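Local coordinates for ganglioside-induced differentiation-associated protein 2 (Homo sapiens, PDB 4UML) that is of unproven molecular function but carries a macro domain, the part present here, a fold that in many relatives binds ADP-ribose, at residues Val73-Glu78 against Gly166-Asn171; Asp63-Asn68 against Glu88-Leu93; Gly131-Ser136 against Ala173-Pro178. All blocks are in the same frame, centred on the assembly; numbering follows the deposited sequence.

Contact 1: residues Val73-Glu78 against Gly166-Asn171; sequences VNTSNE and GFCVIN
Thr75 OG1 donates to the backbone oxygen of Ile170 over 2.6 Å, meeting Ile170 O in the carbonyl plane, on a lone pair. The bond joins strand 71-75 to the loop that follows strand 164-167, its parallel neighbour in the macro-domain sheet, and it shows how a side chain can take over the pairing once the main chains part. At the other end of the contact the pairing is still that of a sheet: Val73 N reaches Gly166 O at 3.0 Å, with a bent N-H...O angle of 136°. With Thr75 OG1 turned anti to its own nitrogen (chi1 -166°), the hydroxyl faces the loop that follows Phe167. A valine here would keep the bulk but would probably leave the buried Ile170 carbonyl without this donor and the loop less firmly tied to the strand. Cys168 points its SG back at the strand, 3.9 Å from Thr75 CB and 4.0 Å from Val73 CG1, while its backbone N is buried without a partner. The sheet is covered on both surfaces: Val73 and Phe167 rest on Val153 of helix 139-159, whereas Asn74 turns toward helix 85-94 and bonds Ser87. The two methyls of Val73 divide their neighbours, CG2 meeting Phe167 CD1 at 4.0 Å and CG1 meeting Ile170 CG1 at 4.2 Å.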
loop_
_atom_site.group_PDB
_atom_site.type_symbol
_atom_site.label_atom_id
_atom_site.label_comp_id
_atom_site.label_asym_id
_atom_site.label_seq_id
_atom_site.Cartn_x
_atom_site.Cartn_y
_atom_site.Cartn_z
ATOM N N VAL A 73 0.053 -3.814 -4.074
ATOM C CA VAL A 73 -1.297 -3.736 -3.579
ATOM C C VAL A 73 -2.250 -3.099 -4.612
ATOM O O VAL A 73 -1.980 -2.049 -5.159
ATOM C CB VAL A 73 -1.341 -2.921 -2.291
ATOM C CG1 VAL A 73 -2.777 -2.802 -1.785
ATOM C CG2 VAL A 73 -0.438 -3.517 -1.215
ATOM N N ASN A 74 -3.335 -3.806 -4.879
ATOM C CA ASN A 74 -4.410 -3.375 -5.729
ATOM C C ASN A 74 -5.554 -2.972 -4.810
ATOM O O ASN A 74 -5.754 -3.567 -3.745
ATOM C CB ASN A 74 -4.844 -4.499 -6.660
ATOM C CG ASN A 74 -6.004 -4.073 -7.582
ATOM O OD1 ASN A 74 -6.040 -2.958 -8.039
ATOM N ND2 ASN A 74 -6.966 -4.952 -7.782
ATOM N N THR A 75 -6.207 -1.877 -5.158
ATOM C CA THR A 75 -7.369 -1.396 -4.428
ATOM C C THR A 75 -8.586 -1.505 -5.336
ATOM O O THR A 75 -8.507 -1.144 -6.528
ATOM C CB THR A 75 -7.152 0.003 -3.838
ATOM O OG1 THR A 75 -8.179 0.276 -2.888
ATOM C CG2 THR A 75 -7.100 1.115 -4.899
ATOM N N SER A 76 -9.695 -2.017 -4.790
ATOM C CA SER A 76 -10.807 -2.455 -5.647
ATOM C C SER A 76 -12.180 -2.308 -4.988
ATOM O O SER A 76 -12.330 -1.576 -4.007
ATOM C CB SER A 76 -10.540 -3.885 -6.080
ATOM O OG SER A 76 -11.264 -4.248 -7.235
ATOM N N ASN A 77 -13.179 -2.990 -5.546
ATOM C CA ASN A 77 -14.497 -3.055 -4.927
ATOM C C ASN A 77 -14.735 -4.465 -4.471
ATOM O O ASN A 77 -13.881 -5.351 -4.672
ATOM C CB ASN A 77 -15.603 -2.557 -5.881
ATOM C CG ASN A 77 -15.703 -3.361 -7.166
ATOM O OD1 ASN A 77 -15.071 -4.411 -7.359
ATOM N ND2 ASN A 77 -16.489 -2.844 -8.072
ATOM N N GLU A 78 -15.914 -4.711 -3.904
ATOM C CA GLU A 78 -16.153 -5.975 -3.227
ATOM C C GLU A 78 -16.197 -7.126 -4.230
ATOM O O GLU A 78 -15.920 -8.267 -3.886
ATOM C CB GLU A 78 -17.435 -5.908 -2.380
ATOM C CG GLU A 78 -17.419 -4.835 -1.283
ATOM C CD GLU A 78 -17.549 -3.368 -1.782
ATOM O OE1 GLU A 78 -17.627 -3.110 -3.021
ATOM O OE2 GLU A 78 -17.546 -2.449 -0.916
ATOM N N GLY A 166 4.821 -2.958 -1.968
ATOM C CA GLY A 166 4.477 -1.724 -2.645
ATOM C C GLY A 166 3.027 -1.358 -2.429
ATOM O O GLY A 166 2.145 -1.965 -2.998
ATOM N N PHE A 167 2.779 -0.380 -1.584
ATOM C CA PHE A 167 1.436 0.143 -1.403
ATOM C C PHE A 167 1.050 1.130 -2.482
ATOM O O PHE A 167 1.820 2.009 -2.820
ATOM C CB PHE A 167 1.275 0.870 -0.065
ATOM C CG PHE A 167 1.105 -0.040 1.106
ATOM C CD1 PHE A 167 -0.152 -0.539 1.442
ATOM C CD2 PHE A 167 2.193 -0.372 1.885
ATOM C CE1 PHE A 167 -0.310 -1.374 2.526
ATOM C CE2 PHE A 167 2.033 -1.196 2.967
ATOM C CZ PHE A 167 0.796 -1.711 3.278
ATOM N N CYS A 168 -0.169 0.980 -2.989
ATOM C CA CYS A 168 -0.855 2.065 -3.680
ATOM C C CYS A 168 -1.503 2.889 -2.582
ATOM O O CYS A 168 -1.540 2.494 -1.394
ATOM C CB CYS A 168 -1.905 1.542 -4.658
ATOM S SG CYS A 168 -3.259 0.623 -3.851
ATOM N N VAL A 169 -2.025 4.039 -2.962
ATOM C CA VAL A 169 -2.873 4.785 -2.061
ATOM C C VAL A 169 -4.175 4.001 -2.009
ATOM O O VAL A 169 -4.875 3.909 -3.024
ATOM C CB VAL A 169 -3.043 6.227 -2.584
ATOM C CG1 VAL A 169 -4.020 6.999 -1.702
ATOM C CG2 VAL A 169 -1.681 6.936 -2.592
ATOM N N ILE A 170 -4.474 3.346 -0.870
ATOM C CA ILE A 170 -5.599 2.411 -0.843
ATOM C C ILE A 170 -6.965 3.120 -1.004
ATOM O O ILE A 170 -7.900 2.537 -1.536
ATOM C CB ILE A 170 -5.564 1.488 0.435
ATOM C CG1 ILE A 170 -4.371 0.513 0.288
ATOM C CG2 ILE A 170 -6.859 0.700 0.622
ATOM C CD1 ILE A 170 -4.091 -0.367 1.487
ATOM N N ASN A 171 -7.056 4.342 -0.527
ATOM C CA ASN A 171 -8.274 5.133 -0.658
ATOM C C ASN A 171 -8.333 5.687 -2.082
ATOM O O ASN A 171 -7.548 6.546 -2.427
ATOM C CB ASN A 171 -8.285 6.273 0.373
ATOM C CG ASN A 171 -6.962 7.041 0.445
ATOM O OD1 ASN A 171 -5.896 6.491 0.799
ATOM N ND2 ASN A 171 -7.020 8.329 0.126
#

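Contact 2: residues Asp63-Asn68 against Glu88-Leu93; sequences DVALLN and ESIFML
Ala65 presses its methyl group into the side of helix 85-94, in a small example of how a short side chain lets a turn and a helix come close. The CB of Ala65 lies 3.8 Å from Leu93 CD1, 3.9 Å from Ser89 CB and 4.0 Å from Ile90 CG1, so that residues one turn apart on the helix grip it together. Deeper in, Val64 CG1 and Ile90 CD1 meet at 4.1 Å, and both side chains also touch Ile72 of strand 71-75; the 3-10 turn and the helix thus share one patch of the sheet. The outer margin is looser. There Leu66 offers CD2 alone to Leu93 CD1, at 4.1 Å, both residues being partly exposed. Asp63, likewise partly exposed, ends the contact with a polar pair: its OD2 stands 2.9 Å from Ser89 OG, whose single proton may instead go to Pro85 O within the helix. Asp63 OD1 accepts from Ala65 N at 3.1 Å, approached from above the carboxylate plane, and closes an Asx turn. One carboxylate oxygen therefore shapes the turn that presents Ala65, while the other faces a hydroxyl whose proton has a second acceptor in Pro85 O, so the polar link to the helix cannot be counted as settled.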
loop_
_atom_site.group_PDB
_atom_site.type_symbol
_atom_site.label_atom_id
_atom_site.label_comp_id
_atom_site.label_asym_id
_atom_site.label_seq_id
_atom_site.Cartn_x
_atom_site.Cartn_y
_atom_site.Cartn_z
ATOM N N ASP A 63 3.927 4.576 -10.786
ATOM C CA ASP A 63 2.867 3.582 -10.940
ATOM C C ASP A 63 3.269 2.319 -10.172
ATOM O O ASP A 63 4.254 1.688 -10.509
ATOM C CB ASP A 63 2.692 3.267 -12.425
ATOM C CG ASP A 63 1.487 2.393 -12.726
ATOM O OD1 ASP A 63 0.967 1.667 -11.829
ATOM O OD2 ASP A 63 1.039 2.435 -13.907
ATOM N N VAL A 64 2.505 1.981 -9.136
ATOM C CA VAL A 64 2.805 0.835 -8.289
ATOM C C VAL A 64 3.018 -0.464 -9.096
ATOM O O VAL A 64 3.816 -1.308 -8.702
ATOM C CB VAL A 64 1.716 0.645 -7.216
ATOM C CG1 VAL A 64 0.466 0.016 -7.815
ATOM C CG2 VAL A 64 2.241 -0.214 -6.077
ATOM N N ALA A 65 2.325 -0.610 -10.221
ATOM C CA ALA A 65 2.415 -1.795 -11.028
ATOM C C ALA A 65 3.809 -2.080 -11.590
ATOM O O ALA A 65 4.085 -3.203 -11.992
ATOM C CB ALA A 65 1.388 -1.756 -12.149
ATOM N N LEU A 66 4.679 -1.081 -11.573
ATOM C CA LEU A 66 6.032 -1.234 -12.108
ATOM C C LEU A 66 7.004 -1.786 -11.095
ATOM O O LEU A 66 8.121 -2.133 -11.452
ATOM C CB LEU A 66 6.546 0.113 -12.569
ATOM C CG LEU A 66 5.726 0.727 -13.724
ATOM C CD1 LEU A 66 6.227 2.124 -14.033
ATOM C CD2 LEU A 66 5.825 -0.166 -14.930
ATOM N N LEU A 67 6.603 -1.865 -9.837
ATOM C CA LEU A 67 7.567 -2.161 -8.789
ATOM C C LEU A 67 7.855 -3.648 -8.660
ATOM O O LEU A 67 6.952 -4.463 -8.731
ATOM C CB LEU A 67 7.072 -1.601 -7.451
ATOM C CG LEU A 67 7.020 -0.084 -7.298
ATOM C CD1 LEU A 67 6.257 0.258 -6.022
ATOM C CD2 LEU A 67 8.421 0.512 -7.286
ATOM N N ASN A 68 9.121 -4.006 -8.453
ATOM C CA ASN A 68 9.494 -5.396 -8.186
ATOM C C ASN A 68 9.490 -5.750 -6.685
ATOM O O ASN A 68 10.246 -6.593 -6.254
ATOM C CB ASN A 68 10.857 -5.719 -8.821
ATOM C CG ASN A 68 11.995 -5.002 -8.129
ATOM O OD1 ASN A 68 11.775 -3.990 -7.454
ATOM N ND2 ASN A 68 13.217 -5.529 -8.263
ATOM N N GLU A 88 -6.380 -0.376 -13.172
ATOM C CA GLU A 88 -6.209 -0.377 -14.625
ATOM C C GLU A 88 -4.774 -0.778 -15.005
ATOM O O GLU A 88 -4.575 -1.630 -15.865
ATOM C CB GLU A 88 -6.543 0.992 -15.213
ATOM C CG GLU A 88 -8.032 1.285 -15.292
ATOM C CD GLU A 88 -8.312 2.651 -15.906
ATOM O OE1 GLU A 88 -8.069 2.797 -17.131
ATOM O OE2 GLU A 88 -8.769 3.573 -15.170
ATOM N N SER A 89 -3.776 -0.170 -14.369
ATOM C CA SER A 89 -2.368 -0.545 -14.656
ATOM C C SER A 89 -2.061 -1.951 -14.251
ATOM O O SER A 89 -1.446 -2.697 -15.008
ATOM C CB SER A 89 -1.400 0.344 -13.913
ATOM O OG SER A 89 -1.744 1.667 -14.172
ATOM N N ILE A 90 -2.435 -2.286 -13.015
ATOM C CA ILE A 90 -2.143 -3.578 -12.493
ATOM C C ILE A 90 -2.745 -4.657 -13.412
ATOM O O ILE A 90 -2.055 -5.603 -13.774
ATOM C CB ILE A 90 -2.655 -3.733 -11.045
ATOM C CG1 ILE A 90 -1.862 -2.839 -10.063
ATOM C CG2 ILE A 90 -2.608 -5.171 -10.652
ATOM C CD1 ILE A 90 -2.269 -2.980 -8.586
ATOM N N PHE A 91 -4.023 -4.553 -13.784
ATOM C CA PHE A 91 -4.628 -5.630 -14.619
ATOM C C PHE A 91 -3.984 -5.730 -16.011
ATOM O O PHE A 91 -3.739 -6.816 -16.550
ATOM C CB PHE A 91 -6.144 -5.420 -14.802
ATOM C CG PHE A 91 -6.964 -5.682 -13.574
ATOM C CD1 PHE A 91 -6.442 -6.324 -12.463
ATOM C CD2 PHE A 91 -8.287 -5.315 -13.551
ATOM C CE1 PHE A 91 -7.229 -6.572 -11.351
ATOM C CE2 PHE A 91 -9.078 -5.559 -12.443
ATOM C CZ PHE A 91 -8.554 -6.197 -11.347
ATOM N N MET A 92 -3.688 -4.587 -16.585
ATOM C CA MET A 92 -3.061 -4.577 -17.863
ATOM C C MET A 92 -1.694 -5.266 -17.791
ATOM O O MET A 92 -1.360 -6.098 -18.643
ATOM C CB MET A 92 -2.892 -3.140 -18.311
ATOM C CG MET A 92 -1.996 -3.040 -19.521
ATOM S SD MET A 92 -2.070 -1.397 -20.223
ATOM C CE MET A 92 -3.692 -1.466 -20.987
ATOM N N LEU A 93 -0.896 -4.938 -16.774
ATOM C CA LEU A 93 0.479 -5.473 -16.723
ATOM C C LEU A 93 0.550 -6.893 -16.235
ATOM O O LEU A 93 1.441 -7.645 -16.658
ATOM C CB LEU A 93 1.363 -4.559 -15.940
ATOM C CG LEU A 93 1.549 -3.230 -16.656
ATOM C CD1 LEU A 93 2.409 -2.325 -15.796
ATOM C CD2 LEU A 93 2.172 -3.447 -18.038
#

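Contact 3: residues Gly131-Ser136 against Ala173-Pro178; sequences GPKYKS and AKRGYP
Tyr134 lies with one ring face on Pro178, whose CD stands over the centre of the ring at 3.4 Å from the centroid, almost on the ring normal: a CH-pi contact. The same ring turns its CD1 edge to Tyr177, and CD1 comes down over the middle of one Tyr177 face. This is an edge-to-face pair, the centroids 4.8 Å apart and the planes at 51°. At the rim of Tyr177, in its plane, Pro132 CG approaches CD2 at 4.0 Å. The guanidinium of Arg175 is the third flat group: Lys133 CG lies over one face, 3.6 Å from Arg175 NH1 and offset toward the rim, and Gly131 O stands near the edge. Arg175 NH1 donates to Gly131 O at 2.7 Å, the oxygen tilted somewhat from the guanidinium plane. Both segments are loops at the C-terminal ends of parallel strands, 125-129 and 164-167, each leading into a helix; in macro domains this end of the sheet generally forms the ligand cleft, although no ligand defines one here. The backbones are joined directly as well, Tyr134 N donating to Arg175 O at 2.9 Å in a fairly straight bond (161°). Just beyond that carbonyl, Gly176 has a positive phi, a conformation that favours glycine. With Tyr134 CG anti to the backbone N (chi1 -177°), the ring is carried across Tyr177 onto Pro178. Lys133 NZ and Arg175 NH2 are like charges 4.4 Å apart, a proximity probably eased by the salt bridge from Arg175 NH2 to Glu78 OE1. Pro178 itself occupies the N-cap position of helix 179-197, and Tyr177 reaches Ala182 and Ile185 of that helix.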
loop_
_atom_site.group_PDB
_atom_site.type_symbol
_atom_site.label_atom_id
_atom_site.label_comp_id
_atom_site.label_asym_id
_atom_site.label_seq_id
_atom_site.Cartn_x
_atom_site.Cartn_y
_atom_site.Cartn_z
ATOM N N GLY A 131 -11.126 -0.605 0.111
ATOM C CA GLY A 131 -11.324 0.484 1.026
ATOM C C GLY A 131 -12.809 0.843 1.120
ATOM O O GLY A 131 -13.619 0.455 0.273
ATOM N N PRO A 132 -13.163 1.586 2.158
ATOM C CA PRO A 132 -14.584 1.887 2.372
ATOM C C PRO A 132 -15.055 2.994 1.403
ATOM O O PRO A 132 -14.265 3.869 0.999
ATOM C CB PRO A 132 -14.589 2.389 3.803
ATOM C CG PRO A 132 -13.286 3.083 3.937
ATOM C CD PRO A 132 -12.304 2.251 3.141
ATOM N N LYS A 133 -16.324 2.942 1.019
ATOM C CA LYS A 133 -16.976 4.110 0.392
ATOM C C LYS A 133 -17.249 5.095 1.497
ATOM O O LYS A 133 -18.116 4.854 2.328
ATOM C CB LYS A 133 -18.292 3.692 -0.215
ATOM C CG LYS A 133 -18.149 2.707 -1.365
ATOM C CD LYS A 133 -19.492 2.110 -1.774
ATOM C CE LYS A 133 -19.423 1.681 -3.224
ATOM N NZ LYS A 133 -20.530 0.755 -3.543
ATOM N N TYR A 134 -16.504 6.179 1.537
ATOM C CA TYR A 134 -16.526 7.071 2.684
ATOM C C TYR A 134 -17.832 7.852 2.760
ATOM O O TYR A 134 -18.231 8.460 1.796
ATOM C CB TYR A 134 -15.403 8.074 2.606
ATOM C CG TYR A 134 -15.316 9.001 3.811
ATOM C CD1 TYR A 134 -14.593 8.641 4.919
ATOM C CD2 TYR A 134 -15.995 10.215 3.842
ATOM C CE1 TYR A 134 -14.500 9.461 6.013
ATOM C CE2 TYR A 134 -15.923 11.046 4.953
ATOM C CZ TYR A 134 -15.154 10.664 6.028
ATOM O OH TYR A 134 -15.052 11.452 7.142
ATOM N N LYS A 135 -18.457 7.839 3.911
ATOM C CA LYS A 135 -19.632 8.663 4.168
ATOM C C LYS A 135 -19.458 9.253 5.501
ATOM O O LYS A 135 -19.160 8.537 6.457
ATOM C CB LYS A 135 -20.903 7.813 4.104
ATOM C CG LYS A 135 -21.088 7.376 2.679
ATOM C CD LYS A 135 -22.193 6.408 2.393
ATOM C CE LYS A 135 -22.364 6.412 0.877
ATOM N NZ LYS A 135 -22.628 5.050 0.367
ATOM N N SER A 136 -19.629 10.571 5.583
ATOM C CA SER A 136 -19.517 11.277 6.848
ATOM C C SER A 136 -20.305 10.618 7.979
ATOM O O SER A 136 -19.812 10.561 9.119
ATOM C CB SER A 136 -19.998 12.733 6.679
ATOM O OG SER A 136 -19.086 13.406 5.844
ATOM N N ALA A 173 -9.750 7.817 -5.266
ATOM C CA ALA A 173 -10.439 9.108 -5.361
ATOM C C ALA A 173 -11.948 8.886 -5.469
ATOM O O ALA A 173 -12.728 9.546 -4.780
ATOM C CB ALA A 173 -9.906 9.933 -6.529
ATOM N N LYS A 174 -12.365 7.908 -6.260
ATOM C CA LYS A 174 -13.793 7.668 -6.424
ATOM C C LYS A 174 -14.532 7.210 -5.148
ATOM O O LYS A 174 -15.745 7.297 -5.104
ATOM C CB LYS A 174 -14.077 6.683 -7.556
ATOM C CG LYS A 174 -13.592 5.264 -7.272
ATOM C CD LYS A 174 -13.483 4.465 -8.548
ATOM C CE LYS A 174 -14.821 4.366 -9.248
ATOM N NZ LYS A 174 -14.982 3.007 -9.812
ATOM N N ARG A 175 -13.847 6.695 -4.129
ATOM C CA ARG A 175 -14.560 6.280 -2.910
ATOM C C ARG A 175 -14.616 7.393 -1.878
ATOM O O ARG A 175 -15.233 7.237 -0.814
ATOM C CB ARG A 175 -13.984 4.975 -2.322
ATOM C CG ARG A 175 -14.732 3.781 -2.871
ATOM C CD ARG A 175 -14.191 2.406 -2.513
ATOM N NE ARG A 175 -14.917 1.396 -3.284
ATOM C CZ ARG A 175 -15.601 0.353 -2.798
ATOM N NH1 ARG A 175 -15.665 0.070 -1.503
ATOM N NH2 ARG A 175 -16.246 -0.434 -3.649
ATOM N N GLY A 176 -13.935 8.493 -2.170
ATOM C CA GLY A 176 -14.101 9.759 -1.453
ATOM C C GLY A 176 -13.537 9.955 -0.053
ATOM O O GLY A 176 -13.909 10.915 0.651
ATOM N N TYR A 177 -12.617 9.087 0.372
ATOM C CA TYR A 177 -12.064 9.249 1.690
ATOM C C TYR A 177 -11.292 10.556 1.676
ATOM O O TYR A 177 -10.536 10.765 0.752
ATOM C CB TYR A 177 -11.113 8.082 2.047
ATOM C CG TYR A 177 -11.060 7.826 3.523
ATOM C CD1 TYR A 177 -10.608 8.795 4.395
ATOM C CD2 TYR A 177 -11.429 6.587 4.043
ATOM C CE1 TYR A 177 -10.571 8.570 5.768
ATOM C CE2 TYR A 177 -11.407 6.342 5.410
ATOM C CZ TYR A 177 -10.978 7.329 6.262
ATOM O OH TYR A 177 -10.958 7.097 7.607
ATOM N N PRO A 178 -11.486 11.436 2.680
ATOM C CA PRO A 178 -10.657 12.642 2.766
ATOM C C PRO A 178 -9.167 12.303 2.842
ATOM O O PRO A 178 -8.738 11.557 3.717
ATOM C CB PRO A 178 -11.131 13.288 4.061
ATOM C CG PRO A 178 -12.572 12.923 4.116
ATOM C CD PRO A 178 -12.617 11.502 3.616
#

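In the fold
From the N terminus, strand 57-61 runs into 63-68, and contact 2 closes the first loop when helix 85-94 returns to that turn. Before it closes, strand 71-75 has opened contact 1, which waits for strand 164-167 and its loop; these two contacts therefore cross, and Ile90 CD1 touches both Val73 O and Asn74 CB. Contact 3 opens after strand 125-129, inside the span of contact 1, and closes beyond it at 173-178, a second crossing. Contacts 2 and 3 follow in series, their nearest atoms about 8 Å apart. Contact 1 thus lies between them, joining central strands, while contact 2 fastens a helix and contact 3 two loops leading into helices.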